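Local coordinates for ferritin like protein (Caulobacter vibrioides, PDB 3HL1), which is of unknown function but, as a ferritin-like protein, probably binds metal, at residues Y12-G17 and T139-I144; V32-K37 and G302-C307; M55-L60 and W231-R236; P94-I99 and I121-W126; T183-G188 and F192-T197. One frame throughout, in Å; residues are numbered along the deposited sequence.

Interaction 1. Residues Y12-G17 and T139-I144; sequences YQHFQG and TDYGSI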
# COMPACT_ATOMS: atom_id res chain seq x y z
N TYR A 12 13.46 1.09 12.51
CA TYR A 12 12.19 1.82 12.73
C TYR A 12 11.81 2.73 11.54
O TYR A 12 10.63 2.76 11.08
CB TYR A 12 12.28 2.62 14.05
CG TYR A 12 12.20 1.80 15.33
CD1 TYR A 12 12.11 0.39 15.34
CD2 TYR A 12 12.24 2.44 16.55
CE1 TYR A 12 12.02 -0.33 16.54
CE2 TYR A 12 12.13 1.76 17.70
CZ TYR A 12 12.02 0.39 17.73
OH TYR A 12 11.94 -0.21 18.97
N GLN A 13 12.80 3.46 11.01
CA GLN A 13 12.59 4.27 9.83
C GLN A 13 12.13 3.43 8.63
O GLN A 13 11.24 3.83 7.89
CB GLN A 13 13.87 5.00 9.47
CG GLN A 13 14.09 6.19 10.29
CD GLN A 13 15.27 7.04 9.80
OE1 GLN A 13 16.42 6.80 10.14
NE2 GLN A 13 14.96 8.05 9.06
N HIS A 14 12.69 2.23 8.50
CA HIS A 14 12.27 1.33 7.41
C HIS A 14 10.86 0.75 7.62
O HIS A 14 10.16 0.52 6.66
CB HIS A 14 13.28 0.25 7.14
CG HIS A 14 14.49 0.72 6.37
ND1 HIS A 14 15.50 1.45 6.95
CD2 HIS A 14 14.82 0.61 5.06
CE1 HIS A 14 16.42 1.74 6.04
NE2 HIS A 14 16.02 1.26 4.88
N PHE A 15 10.48 0.43 8.86
CA PHE A 15 9.11 0.06 9.15
C PHE A 15 8.13 1.16 8.70
O PHE A 15 7.08 0.88 8.05
CB PHE A 15 8.89 -0.21 10.64
CG PHE A 15 9.51 -1.48 11.16
CD1 PHE A 15 9.45 -2.70 10.42
CD2 PHE A 15 10.08 -1.51 12.38
CE1 PHE A 15 9.97 -3.88 10.93
CE2 PHE A 15 10.62 -2.68 12.91
CZ PHE A 15 10.57 -3.87 12.17
N GLN A 16 8.42 2.38 9.10
CA GLN A 16 7.60 3.56 8.73
C GLN A 16 7.55 3.73 7.23
O GLN A 16 6.47 3.99 6.68
CB GLN A 16 8.12 4.84 9.34
CG GLN A 16 7.19 6.06 9.15
CD GLN A 16 5.84 5.80 9.73
OE1 GLN A 16 5.74 5.43 10.90
NE2 GLN A 16 4.82 5.96 8.94
N GLY A 17 8.68 3.49 6.55
CA GLY A 17 8.72 3.59 5.12
C GLY A 17 7.87 2.55 4.42
O GLY A 17 7.21 2.87 3.41
N THR A 139 17.21 4.44 1.33
CA THR A 139 15.83 4.86 1.39
C THR A 139 15.02 4.49 0.13
O THR A 139 13.80 4.41 0.22
CB THR A 139 15.69 6.41 1.65
OG1 THR A 139 14.30 6.77 1.57
CG2 THR A 139 16.46 7.21 0.64
N ASP A 140 15.69 4.30 -1.01
CA ASP A 140 15.06 3.97 -2.26
C ASP A 140 15.52 2.61 -2.76
O ASP A 140 16.72 2.26 -2.74
CB ASP A 140 15.35 5.01 -3.33
CG ASP A 140 14.64 6.34 -3.09
OD1 ASP A 140 13.50 6.34 -2.66
OD2 ASP A 140 15.21 7.40 -3.45
N TYR A 141 14.56 1.85 -3.25
CA TYR A 141 14.82 0.52 -3.74
C TYR A 141 14.23 0.36 -5.16
O TYR A 141 13.40 1.14 -5.60
CB TYR A 141 14.20 -0.50 -2.74
CG TYR A 141 14.74 -0.43 -1.32
CD1 TYR A 141 14.17 0.41 -0.35
CD2 TYR A 141 15.82 -1.19 -0.95
CE1 TYR A 141 14.68 0.47 0.91
CE2 TYR A 141 16.33 -1.15 0.33
CZ TYR A 141 15.76 -0.32 1.26
OH TYR A 141 16.33 -0.31 2.52
N GLY A 142 14.64 -0.69 -5.87
CA GLY A 142 14.16 -0.93 -7.22
C GLY A 142 12.81 -1.61 -7.33
O GLY A 142 12.22 -1.67 -8.39
N SER A 143 12.33 -2.14 -6.20
CA SER A 143 11.06 -2.88 -6.12
C SER A 143 10.64 -2.99 -4.66
O SER A 143 11.46 -2.82 -3.78
CB SER A 143 11.24 -4.31 -6.65
OG SER A 143 12.25 -5.04 -5.91
N ILE A 144 9.38 -3.35 -4.43
CA ILE A 144 8.87 -3.57 -3.09
C ILE A 144 9.54 -4.76 -2.47
O ILE A 144 9.88 -4.74 -1.30
CB ILE A 144 7.32 -3.76 -3.10
CG1 ILE A 144 6.66 -2.46 -3.50
CG2 ILE A 144 6.87 -4.23 -1.73
CD1 ILE A 144 5.11 -2.55 -3.61
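The H14 imidazole and the Y141 phenol meet edge to edge. The phenol oxygen lies at the rim of the imidazole, near its plane, and H14 NE2 lies at the rim of the phenol, in its plane. No atom of either segment sits over a face of the other ring. H14 NE2 is 2.9 Å from Y141 OH. The N-H points well off the oxygen, with an angle of 117°, so this hydrogen bond is weak. H14 CD2 flanks the same oxygen at 3.1 Å. The two side chains cross at about a right angle.

H14 lies on helix 8-35, a long helix of this ferritin-like, all-helical fold. Y141 belongs to the loop that leads into helix 144-157. The contact ties that loop to the N-terminal part of helix 8-35, and both residues are buried. H14 CG is anti to its own carbonyl carbon (chi1 -77°), and this swings the ring out from the helix to the loop.

The strongest partner of H14 is R10 O, one turn back, bonded to ND1. NE2 also bonds V138 O, just before the loop segment. Both nitrogens are engaged, which probably fixes the rotation of the ring. The rings of W6 and F147 meet H14 and Y141 respectively. At the loop's end S143 takes the N-cap position of helix 144-157, its OG bonded to E146 N.

Interaction 2. Residues V32-K37 and G302-C307; sequences VLYSIK and GDILSC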
# COMPACT_ATOMS: atom_id res chain seq x y z
N VAL A 32 -8.74 4.29 -8.80
CA VAL A 32 -8.96 3.48 -10.04
C VAL A 32 -10.18 2.61 -9.91
O VAL A 32 -11.01 2.60 -10.81
CB VAL A 32 -7.71 2.63 -10.39
CG1 VAL A 32 -7.97 1.65 -11.57
CG2 VAL A 32 -6.54 3.59 -10.62
N LEU A 33 -10.29 1.86 -8.82
CA LEU A 33 -11.42 0.96 -8.62
C LEU A 33 -12.76 1.63 -8.83
O LEU A 33 -13.56 1.21 -9.63
CB LEU A 33 -11.40 0.39 -7.19
CG LEU A 33 -12.44 -0.63 -6.78
CD1 LEU A 33 -12.36 -1.91 -7.74
CD2 LEU A 33 -12.38 -0.95 -5.26
N TYR A 34 -13.01 2.69 -8.09
CA TYR A 34 -14.33 3.31 -8.10
C TYR A 34 -14.62 4.10 -9.37
O TYR A 34 -15.79 4.38 -9.65
CB TYR A 34 -14.55 4.16 -6.84
CG TYR A 34 -14.84 3.31 -5.64
CD1 TYR A 34 -16.04 2.61 -5.54
CD2 TYR A 34 -13.89 3.12 -4.64
CE1 TYR A 34 -16.31 1.79 -4.46
CE2 TYR A 34 -14.15 2.29 -3.56
CZ TYR A 34 -15.37 1.64 -3.47
OH TYR A 34 -15.65 0.84 -2.40
N SER A 35 -13.58 4.35 -10.17
CA SER A 35 -13.78 4.92 -11.52
C SER A 35 -14.51 3.99 -12.48
O SER A 35 -15.11 4.48 -13.42
CB SER A 35 -12.49 5.37 -12.21
OG SER A 35 -11.80 4.25 -12.77
N ILE A 36 -14.46 2.68 -12.23
CA ILE A 36 -15.03 1.70 -13.09
C ILE A 36 -16.52 1.67 -12.83
O ILE A 36 -16.95 1.36 -11.74
CB ILE A 36 -14.45 0.31 -12.88
CG1 ILE A 36 -12.92 0.38 -13.07
CG2 ILE A 36 -15.07 -0.67 -13.89
CD1 ILE A 36 -12.12 -0.88 -12.58
N LYS A 37 -17.30 2.00 -13.85
CA LYS A 37 -18.74 2.16 -13.67
C LYS A 37 -19.43 0.86 -13.26
O LYS A 37 -20.31 0.86 -12.38
CB LYS A 37 -19.38 2.72 -14.94
CG LYS A 37 -19.00 4.12 -15.30
CD LYS A 37 -19.80 4.63 -16.53
CE LYS A 37 -19.41 6.03 -16.95
NZ LYS A 37 -20.29 6.54 -18.07
N GLY A 302 -17.95 4.80 -0.40
CA GLY A 302 -19.06 5.63 -0.83
C GLY A 302 -18.65 7.07 -1.15
O GLY A 302 -19.12 7.66 -2.14
N ASP A 303 -17.76 7.64 -0.34
CA ASP A 303 -17.20 8.96 -0.61
C ASP A 303 -16.40 9.07 -1.92
O ASP A 303 -16.48 10.08 -2.65
CB ASP A 303 -16.19 9.36 0.49
CG ASP A 303 -16.81 9.61 1.82
OD1 ASP A 303 -18.02 9.74 1.93
OD2 ASP A 303 -16.05 9.59 2.82
N ILE A 304 -15.59 8.06 -2.19
CA ILE A 304 -14.77 8.00 -3.41
C ILE A 304 -15.66 7.86 -4.64
O ILE A 304 -15.49 8.54 -5.67
CB ILE A 304 -13.74 6.83 -3.33
CG1 ILE A 304 -12.85 7.03 -2.12
CG2 ILE A 304 -12.92 6.74 -4.61
CD1 ILE A 304 -12.01 5.77 -1.69
N LEU A 305 -16.62 6.96 -4.57
CA LEU A 305 -17.56 6.79 -5.69
C LEU A 305 -18.35 8.07 -5.95
O LEU A 305 -18.61 8.46 -7.08
CB LEU A 305 -18.54 5.67 -5.40
CG LEU A 305 -19.62 5.38 -6.44
CD1 LEU A 305 -19.01 5.10 -7.80
CD2 LEU A 305 -20.43 4.19 -5.97
N SER A 306 -18.71 8.75 -4.88
CA SER A 306 -19.52 9.93 -5.03
C SER A 306 -18.75 11.05 -5.74
O SER A 306 -19.31 11.73 -6.61
CB SER A 306 -20.09 10.37 -3.68
OG SER A 306 -20.51 11.70 -3.79
N CYS A 307 -17.45 11.19 -5.50
CA CYS A 307 -16.60 12.10 -6.27
C CYS A 307 -16.67 11.82 -7.75
O CYS A 307 -16.98 12.71 -8.54
CB CYS A 307 -15.14 12.04 -5.82
SG CYS A 307 -14.81 12.73 -4.19
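In this helical ferritin-like protein, the C-terminal part of helix 8-35 packs on helix 292-309 through Y34, I304 and L305. The backbones come close here, with Y34 CA and L305 CA 5.3 Å apart.

The contact between the segments is apolar. Y34 points at the other helix and rests on two neighbouring residues. Its CD2 meets I304 CG2 at 3.7 Å, and its CD1 meets L305 CB at 4.0 Å. The phenol crosses both side chains at about a right angle. I304 CG2 also touches Y34 CB at 3.8 Å. Within its own segment, L33 CD2 lies over one face of the Y34 ring, offset toward the rim. Y44 of helix 42-67 also touches Y34, and Y316 and L269 touch I304.

The polar bonds do not run between the segments. S35 OG donates to V32 O at 2.7 Å and also bonds L110 N. D303 forms a salt bridge with R268.

With CG anti to the backbone N (chi1 178°), the L305 branch reaches the other backbone and sets CD1 3.8 Å from Y34 O.

Interaction 3. Residues M55-L60 and W231-R236; sequences MLHAQL and WPHFQR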
# COMPACT_ATOMS: atom_id res chain seq x y z
N MSE A 55 -4.46 -3.33 2.45
CA MSE A 55 -4.88 -2.97 3.81
C MSE A 55 -4.35 -3.97 4.82
O MSE A 55 -3.80 -3.59 5.86
CB MSE A 55 -6.41 -2.90 3.88
CG MSE A 55 -6.97 -1.72 3.11
SE MSE A 55 -8.90 -1.91 2.83
CE MSE A 55 -9.15 -0.46 1.73
N LEU A 56 -4.48 -5.25 4.49
CA LEU A 56 -3.86 -6.31 5.26
C LEU A 56 -2.35 -6.11 5.39
O LEU A 56 -1.83 -6.26 6.50
CB LEU A 56 -4.18 -7.71 4.66
CG LEU A 56 -3.39 -8.85 5.30
CD1 LEU A 56 -3.90 -9.03 6.72
CD2 LEU A 56 -3.39 -10.16 4.50
N HIS A 57 -1.66 -5.73 4.30
CA HIS A 57 -0.23 -5.51 4.37
C HIS A 57 0.09 -4.44 5.38
O HIS A 57 1.05 -4.59 6.15
CB HIS A 57 0.41 -5.15 3.02
CG HIS A 57 0.27 -6.21 1.98
ND1 HIS A 57 0.61 -6.00 0.66
CD2 HIS A 57 -0.25 -7.46 2.05
CE1 HIS A 57 0.32 -7.09 -0.03
NE2 HIS A 57 -0.20 -7.99 0.79
N ALA A 58 -0.68 -3.35 5.36
CA ALA A 58 -0.49 -2.26 6.33
C ALA A 58 -0.57 -2.77 7.76
O ALA A 58 0.30 -2.47 8.59
CB ALA A 58 -1.49 -1.09 6.08
N GLN A 59 -1.62 -3.54 8.06
CA GLN A 59 -1.78 -4.17 9.36
C GLN A 59 -0.59 -5.06 9.77
O GLN A 59 -0.15 -5.02 10.92
CB GLN A 59 -3.08 -4.99 9.39
CG GLN A 59 -3.18 -5.90 10.62
CD GLN A 59 -4.48 -6.64 10.69
OE1 GLN A 59 -5.53 -6.02 10.87
NE2 GLN A 59 -4.42 -7.98 10.56
N LEU A 60 -0.10 -5.85 8.83
CA LEU A 60 1.01 -6.78 9.09
C LEU A 60 2.27 -6.04 9.38
O LEU A 60 3.04 -6.45 10.28
CB LEU A 60 1.20 -7.75 7.90
CG LEU A 60 -0.01 -8.69 7.62
CD1 LEU A 60 0.37 -9.69 6.52
CD2 LEU A 60 -0.45 -9.39 8.86
N TRP A 231 -3.31 -15.43 -7.02
CA TRP A 231 -2.84 -14.65 -8.16
C TRP A 231 -2.20 -13.32 -7.71
O TRP A 231 -2.90 -12.44 -7.18
CB TRP A 231 -4.01 -14.43 -9.11
CG TRP A 231 -3.62 -14.23 -10.54
CD1 TRP A 231 -2.42 -14.53 -11.13
CD2 TRP A 231 -4.47 -13.72 -11.58
NE1 TRP A 231 -2.47 -14.21 -12.47
CE2 TRP A 231 -3.71 -13.72 -12.77
CE3 TRP A 231 -5.79 -13.26 -11.62
CZ2 TRP A 231 -4.23 -13.26 -13.99
CZ3 TRP A 231 -6.31 -12.81 -12.83
CH2 TRP A 231 -5.53 -12.82 -14.00
N PRO A 232 -0.87 -13.17 -7.92
CA PRO A 232 -0.22 -11.98 -7.33
C PRO A 232 -0.66 -10.67 -8.00
O PRO A 232 -1.22 -10.69 -9.09
CB PRO A 232 1.29 -12.25 -7.49
CG PRO A 232 1.39 -13.67 -7.96
CD PRO A 232 0.11 -14.01 -8.63
N HIS A 233 -0.44 -9.54 -7.31
CA HIS A 233 -0.91 -8.23 -7.79
C HIS A 233 -0.29 -7.88 -9.16
O HIS A 233 -0.96 -7.38 -10.09
CB HIS A 233 -0.58 -7.13 -6.77
CG HIS A 233 -1.34 -7.24 -5.48
ND1 HIS A 233 -1.25 -6.28 -4.48
CD2 HIS A 233 -2.19 -8.19 -5.01
CE1 HIS A 233 -2.02 -6.63 -3.47
NE2 HIS A 233 -2.58 -7.81 -3.75
N PHE A 234 1.01 -8.14 -9.29
CA PHE A 234 1.69 -7.83 -10.55
C PHE A 234 0.99 -8.54 -11.70
O PHE A 234 0.57 -7.91 -12.68
CB PHE A 234 3.16 -8.23 -10.53
CG PHE A 234 3.86 -7.87 -11.80
CD1 PHE A 234 4.05 -6.53 -12.14
CD2 PHE A 234 4.26 -8.84 -12.69
CE1 PHE A 234 4.65 -6.17 -13.33
CE2 PHE A 234 4.87 -8.47 -13.87
CZ PHE A 234 5.07 -7.13 -14.19
N GLN A 235 0.83 -9.85 -11.57
CA GLN A 235 0.19 -10.63 -12.63
C GLN A 235 -1.24 -10.13 -12.92
O GLN A 235 -1.60 -9.91 -14.08
CB GLN A 235 0.25 -12.11 -12.26
CG GLN A 235 1.63 -12.76 -12.55
CD GLN A 235 2.60 -12.82 -11.33
OE1 GLN A 235 2.83 -11.82 -10.63
NE2 GLN A 235 3.18 -14.00 -11.11
N ARG A 236 -2.03 -9.92 -11.88
CA ARG A 236 -3.38 -9.35 -12.01
C ARG A 236 -3.42 -8.09 -12.86
O ARG A 236 -4.25 -7.94 -13.75
CB ARG A 236 -3.91 -8.91 -10.63
CG ARG A 236 -4.33 -9.99 -9.68
CD ARG A 236 -4.72 -9.28 -8.37
NE ARG A 236 -4.81 -10.20 -7.25
CZ ARG A 236 -5.95 -10.62 -6.71
NH1 ARG A 236 -7.13 -10.19 -7.15
NH2 ARG A 236 -5.89 -11.47 -5.70
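H57 and H233 approach each other from opposite directions, and the contact is confined to their rings. Along 231-236, W231 comes first. Its carbonyl accepts a bond from the end of the segment: R236 NE to W231 O, 2.9 Å. The donor lies tilted from the carbonyl plane. P232 follows at the N-cap position of helix 233-242.

H233 opens that helix and reaches across. Both CB atoms are directed toward the opposite segment. In each residue CG is anti to the carbonyl carbon (chi1 -68° in H233, -61° in H57), and this torsion carries the ring on across the gap. H233 CE1 and H57 CE1 are 4.2 Å apart. The planes are near parallel, 16° apart, but slid so far that the rings barely overlap, with centroids 5.9 Å apart. This is a light touch, not a full stack.

F234 packs on P124. R236 closes the segment, its backbone N bonded to P232 O.

An unidentified bound molecule lies about 3 Å from the H57 side chain. It is probably from the crystallisation liquor, though it may mark a pocket. Outside partners hold all four ring nitrogens. H233 ND1 pairs with E122 and NE2 with Q53; H57 ND1 pairs with E22 and NE2 with Q205. Two glutamates beside two buried histidines recall the carboxylate and histidine sites of ferritin-like proteins, and the arrangement is consistent with a metal site.

Interaction 4. Residues P94-I99 and I121-W126; sequences PNPTSI and IEYPEW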
# COMPACT_ATOMS: atom_id res chain seq x y z
N PRO A 94 16.22 -3.91 -17.18
CA PRO A 94 15.92 -2.60 -17.79
C PRO A 94 15.06 -1.77 -16.83
O PRO A 94 14.44 -2.33 -15.91
CB PRO A 94 15.13 -2.97 -19.05
CG PRO A 94 14.43 -4.24 -18.69
CD PRO A 94 15.43 -4.99 -17.80
N ASN A 95 15.08 -0.44 -16.99
CA ASN A 95 14.22 0.43 -16.23
C ASN A 95 12.80 0.07 -16.66
O ASN A 95 12.48 0.15 -17.85
CB ASN A 95 14.55 1.88 -16.50
CG ASN A 95 13.79 2.81 -15.64
OD1 ASN A 95 12.67 2.51 -15.18
ND2 ASN A 95 14.39 3.98 -15.37
N PRO A 96 11.97 -0.42 -15.73
CA PRO A 96 10.64 -0.86 -16.19
C PRO A 96 9.75 0.28 -16.63
O PRO A 96 8.71 0.00 -17.21
CB PRO A 96 10.04 -1.56 -14.94
CG PRO A 96 10.75 -0.93 -13.75
CD PRO A 96 12.17 -0.64 -14.29
N THR A 97 10.11 1.54 -16.33
CA THR A 97 9.35 2.68 -16.87
C THR A 97 9.51 2.81 -18.40
O THR A 97 8.78 3.58 -19.06
CB THR A 97 9.69 4.02 -16.15
OG1 THR A 97 11.04 4.41 -16.43
CG2 THR A 97 9.43 3.93 -14.65
N SER A 98 10.47 2.07 -18.98
CA SER A 98 10.60 1.97 -20.44
C SER A 98 9.56 1.03 -21.02
O SER A 98 9.29 1.07 -22.20
CB SER A 98 12.00 1.47 -20.85
OG SER A 98 12.31 0.22 -20.23
N ILE A 99 9.00 0.15 -20.18
CA ILE A 99 7.97 -0.80 -20.61
C ILE A 99 6.57 -0.28 -20.28
O ILE A 99 5.69 -0.28 -21.12
CB ILE A 99 8.19 -2.15 -19.91
CG1 ILE A 99 9.57 -2.73 -20.30
CG2 ILE A 99 7.06 -3.12 -20.27
CD1 ILE A 99 10.17 -3.70 -19.25
N ILE A 121 4.36 -0.46 -9.61
CA ILE A 121 4.38 -0.57 -8.13
C ILE A 121 4.65 -2.00 -7.70
O ILE A 121 5.39 -2.22 -6.77
CB ILE A 121 3.06 -0.09 -7.52
CG1 ILE A 121 2.94 1.42 -7.59
CG2 ILE A 121 2.93 -0.50 -6.06
CD1 ILE A 121 1.45 1.86 -7.59
N GLU A 122 4.00 -2.94 -8.36
CA GLU A 122 4.10 -4.34 -8.02
C GLU A 122 5.18 -5.09 -8.81
O GLU A 122 5.22 -6.32 -8.79
CB GLU A 122 2.74 -5.03 -8.25
CG GLU A 122 1.53 -4.38 -7.53
CD GLU A 122 1.43 -4.70 -6.03
OE1 GLU A 122 2.35 -5.35 -5.44
OE2 GLU A 122 0.40 -4.30 -5.43
N TYR A 123 6.04 -4.36 -9.50
CA TYR A 123 7.08 -4.95 -10.34
C TYR A 123 7.94 -5.92 -9.52
O TYR A 123 8.46 -5.52 -8.45
CB TYR A 123 7.98 -3.86 -10.90
CG TYR A 123 8.89 -4.31 -12.00
CD1 TYR A 123 8.38 -4.80 -13.21
CD2 TYR A 123 10.27 -4.18 -11.87
CE1 TYR A 123 9.22 -5.18 -14.21
CE2 TYR A 123 11.11 -4.55 -12.89
CZ TYR A 123 10.56 -5.06 -14.05
OH TYR A 123 11.37 -5.40 -15.10
N PRO A 124 8.09 -7.18 -9.99
CA PRO A 124 8.78 -8.20 -9.20
C PRO A 124 10.29 -7.98 -9.06
O PRO A 124 10.97 -7.60 -10.00
CB PRO A 124 8.51 -9.50 -9.99
CG PRO A 124 7.35 -9.20 -10.85
CD PRO A 124 7.55 -7.77 -11.23
N GLU A 125 10.80 -8.22 -7.88
CA GLU A 125 12.22 -8.00 -7.62
C GLU A 125 13.11 -8.77 -8.58
O GLU A 125 14.19 -8.28 -8.95
CB GLU A 125 12.52 -8.48 -6.21
CG GLU A 125 13.87 -8.07 -5.73
CD GLU A 125 14.22 -8.59 -4.33
OE1 GLU A 125 13.41 -9.32 -3.68
OE2 GLU A 125 15.36 -8.24 -3.91
N TRP A 126 12.73 -9.99 -8.92
CA TRP A 126 13.59 -10.81 -9.80
C TRP A 126 13.83 -10.20 -11.19
O TRP A 126 14.86 -10.44 -11.82
CB TRP A 126 13.11 -12.25 -9.90
CG TRP A 126 11.86 -12.45 -10.65
CD1 TRP A 126 10.59 -12.48 -10.13
CD2 TRP A 126 11.73 -12.71 -12.05
NE1 TRP A 126 9.68 -12.73 -11.13
CE2 TRP A 126 10.35 -12.87 -12.32
CE3 TRP A 126 12.64 -12.81 -13.12
CZ2 TRP A 126 9.86 -13.13 -13.61
CZ3 TRP A 126 12.15 -13.08 -14.41
CH2 TRP A 126 10.77 -13.24 -14.64
O HOH W 1 13.89 -4.68 -14.56
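Two irregular loops come together here, P96 CA lying 8.0 Å from Y123 CA, with a 3-10 turn at 96-98 on one side and the exit of helix 112-121 on the other. P96 is set over one face of the Y123 ring. Its CB stands 3.7 Å from the ring centroid and 12° off the ring normal, a CH-pi contact over the middle of the ring. P96 CG spreads over the CD2-CE2 side, 3.7 Å from Y123 CE2. Y123 CG is anti to the backbone N (chi1 -167°), and the ring extends toward the other loop.

A water at the ring edge, in its plane, adds a polar link. It donates to P94 O at 2.8 Å and is 2.7 Å from Y123 OH. An Asx turn shapes the proline loop: N95 OD1 accepts from T97 N at 3.0 Å.

L120 of helix 112-121 touches P96 and T97. E122 packs on F237 of helix 233-242, and I121 packs on W24, T25 and Y29 of helix 8-35.

Interaction 5. Residues T183-G188 and F192-T197; sequences TVTESG and FLQALT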
# COMPACT_ATOMS: atom_id res chain seq x y z
N THR A 183 -0.24 -12.28 13.72
CA THR A 183 0.36 -11.45 14.74
C THR A 183 1.60 -12.12 15.28
O THR A 183 1.83 -13.32 15.11
CB THR A 183 -0.60 -11.25 15.93
OG1 THR A 183 -0.83 -12.51 16.53
CG2 THR A 183 -1.92 -10.68 15.51
N VAL A 184 2.40 -11.33 15.98
CA VAL A 184 3.57 -11.83 16.64
C VAL A 184 3.23 -12.03 18.11
O VAL A 184 3.05 -11.08 18.88
CB VAL A 184 4.76 -10.87 16.42
CG1 VAL A 184 6.00 -11.36 17.17
CG2 VAL A 184 5.02 -10.72 14.87
N THR A 185 3.13 -13.31 18.48
CA THR A 185 2.73 -13.69 19.83
C THR A 185 3.90 -14.13 20.70
O THR A 185 3.76 -14.24 21.90
CB THR A 185 1.74 -14.86 19.80
OG1 THR A 185 2.36 -15.98 19.15
CG2 THR A 185 0.48 -14.47 19.06
N GLU A 186 5.06 -14.41 20.10
CA GLU A 186 6.24 -14.86 20.83
C GLU A 186 7.37 -13.83 20.81
O GLU A 186 7.45 -12.98 19.93
CB GLU A 186 6.80 -16.14 20.23
CG GLU A 186 5.83 -17.26 20.02
CD GLU A 186 5.32 -17.83 21.32
OE1 GLU A 186 6.15 -17.98 22.24
OE2 GLU A 186 4.11 -18.15 21.41
N SER A 187 8.27 -13.93 21.79
CA SER A 187 9.37 -13.01 21.91
C SER A 187 10.64 -13.55 21.29
O SER A 187 10.73 -14.74 20.93
CB SER A 187 9.63 -12.66 23.35
OG SER A 187 8.48 -12.07 23.94
N GLY A 188 11.61 -12.66 21.16
CA GLY A 188 12.94 -13.02 20.72
C GLY A 188 12.92 -13.76 19.41
O GLY A 188 12.17 -13.39 18.54
N PHE A 192 10.60 -13.39 16.01
CA PHE A 192 11.25 -13.01 14.78
C PHE A 192 10.83 -13.96 13.64
O PHE A 192 10.52 -13.51 12.54
CB PHE A 192 12.77 -12.97 14.90
CG PHE A 192 13.48 -13.06 13.58
CD1 PHE A 192 13.39 -12.04 12.65
CD2 PHE A 192 14.20 -14.18 13.24
CE1 PHE A 192 14.02 -12.13 11.43
CE2 PHE A 192 14.82 -14.28 12.01
CZ PHE A 192 14.75 -13.26 11.12
N LEU A 193 10.83 -15.27 13.91
CA LEU A 193 10.38 -16.25 12.91
C LEU A 193 8.89 -16.03 12.48
O LEU A 193 8.56 -16.15 11.29
CB LEU A 193 10.63 -17.68 13.39
CG LEU A 193 12.12 -18.05 13.54
CD1 LEU A 193 12.37 -19.41 14.17
CD2 LEU A 193 12.78 -17.91 12.15
N GLN A 194 8.02 -15.69 13.42
CA GLN A 194 6.63 -15.32 13.10
C GLN A 194 6.58 -14.08 12.22
O GLN A 194 5.81 -14.00 11.26
CB GLN A 194 5.83 -15.04 14.35
CG GLN A 194 5.67 -16.23 15.26
CD GLN A 194 4.89 -15.92 16.47
OE1 GLN A 194 5.13 -14.92 17.13
NE2 GLN A 194 3.94 -16.78 16.81
N ALA A 195 7.38 -13.07 12.58
CA ALA A 195 7.46 -11.80 11.82
C ALA A 195 7.87 -12.06 10.39
O ALA A 195 7.35 -11.45 9.46
CB ALA A 195 8.47 -10.82 12.50
N LEU A 196 8.81 -12.98 10.19
CA LEU A 196 9.27 -13.35 8.85
C LEU A 196 8.14 -13.95 8.02
O LEU A 196 8.04 -13.72 6.82
CB LEU A 196 10.42 -14.37 8.89
CG LEU A 196 11.86 -13.89 9.09
CD1 LEU A 196 12.80 -15.13 8.99
CD2 LEU A 196 12.27 -12.79 8.10
N THR A 197 7.29 -14.73 8.66
CA THR A 197 6.16 -15.30 7.96
C THR A 197 5.26 -14.19 7.47
O THR A 197 4.80 -14.23 6.35
CB THR A 197 5.41 -16.26 8.90
OG1 THR A 197 6.33 -17.28 9.32
CG2 THR A 197 4.16 -16.85 8.23
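Q194 reaches from its helix into the loop 183-188, and its amide grips T185 and E186 with three hydrogen bonds. OE1 accepts two backbone N-H groups: T185 N at 2.9 Å and E186 N at 3.0 Å. They arrive from opposite faces of the amide plane, each tilted out of it. NE2 donates to T185 OG1 at 2.9 Å, almost straight at 170° and in the amide plane. Oxygen and nitrogen are both used, so the flip of the amide is fixed.

The Q194 chain is extended beyond CG (chi2 180°), which carries the amide out to the loop. T185 OG1 sits between its backbone N and carbonyl carbon (chi1 59°), where it meets NE2. Apolar packing lies beside this, with V184 CG2 4.2 Å from A195 CB. V184 CG1 also makes a van der Waals contact with Q194 OE1 at 3.7 Å. At the helix start, F192 N donates to G188 O at 3.0 Å.

The loop thus folds back along the first turns of the helix it enters, helix 188-207. Q168 bonds V184 N, and G164 N bonds S187 OG. Helix 144-157 packs on F192 and A195 through M155, and V184 rests on A67 of helix 42-67.

In the fold
Interactions 3 and 4 meet directly at the buried polar centre: H233 ND1 is 2.7 Å from E122 OE2, a probable hydrogen bond. An unidentified molecule, probably from the crystallisation liquor, lies here, hydrogen-bonded to E122 OE1 and weakly to H57 ND1. Interaction 1 touches interaction 4 as well. The start of helix 144-157 meets the end of helix 112-121, with I144 CD1 3.2 Å from I121 O, and S143 OG lies 3.4 Å from E125 CA. Interactions 1 and 2 share helix 8-35 but lie about 29 Å apart between centres, on opposite sides of the chain's centre. Interaction 5 is remote from interaction 2, about 37 Å between centres, yet about 6 Å from interaction 3 at nearest atoms.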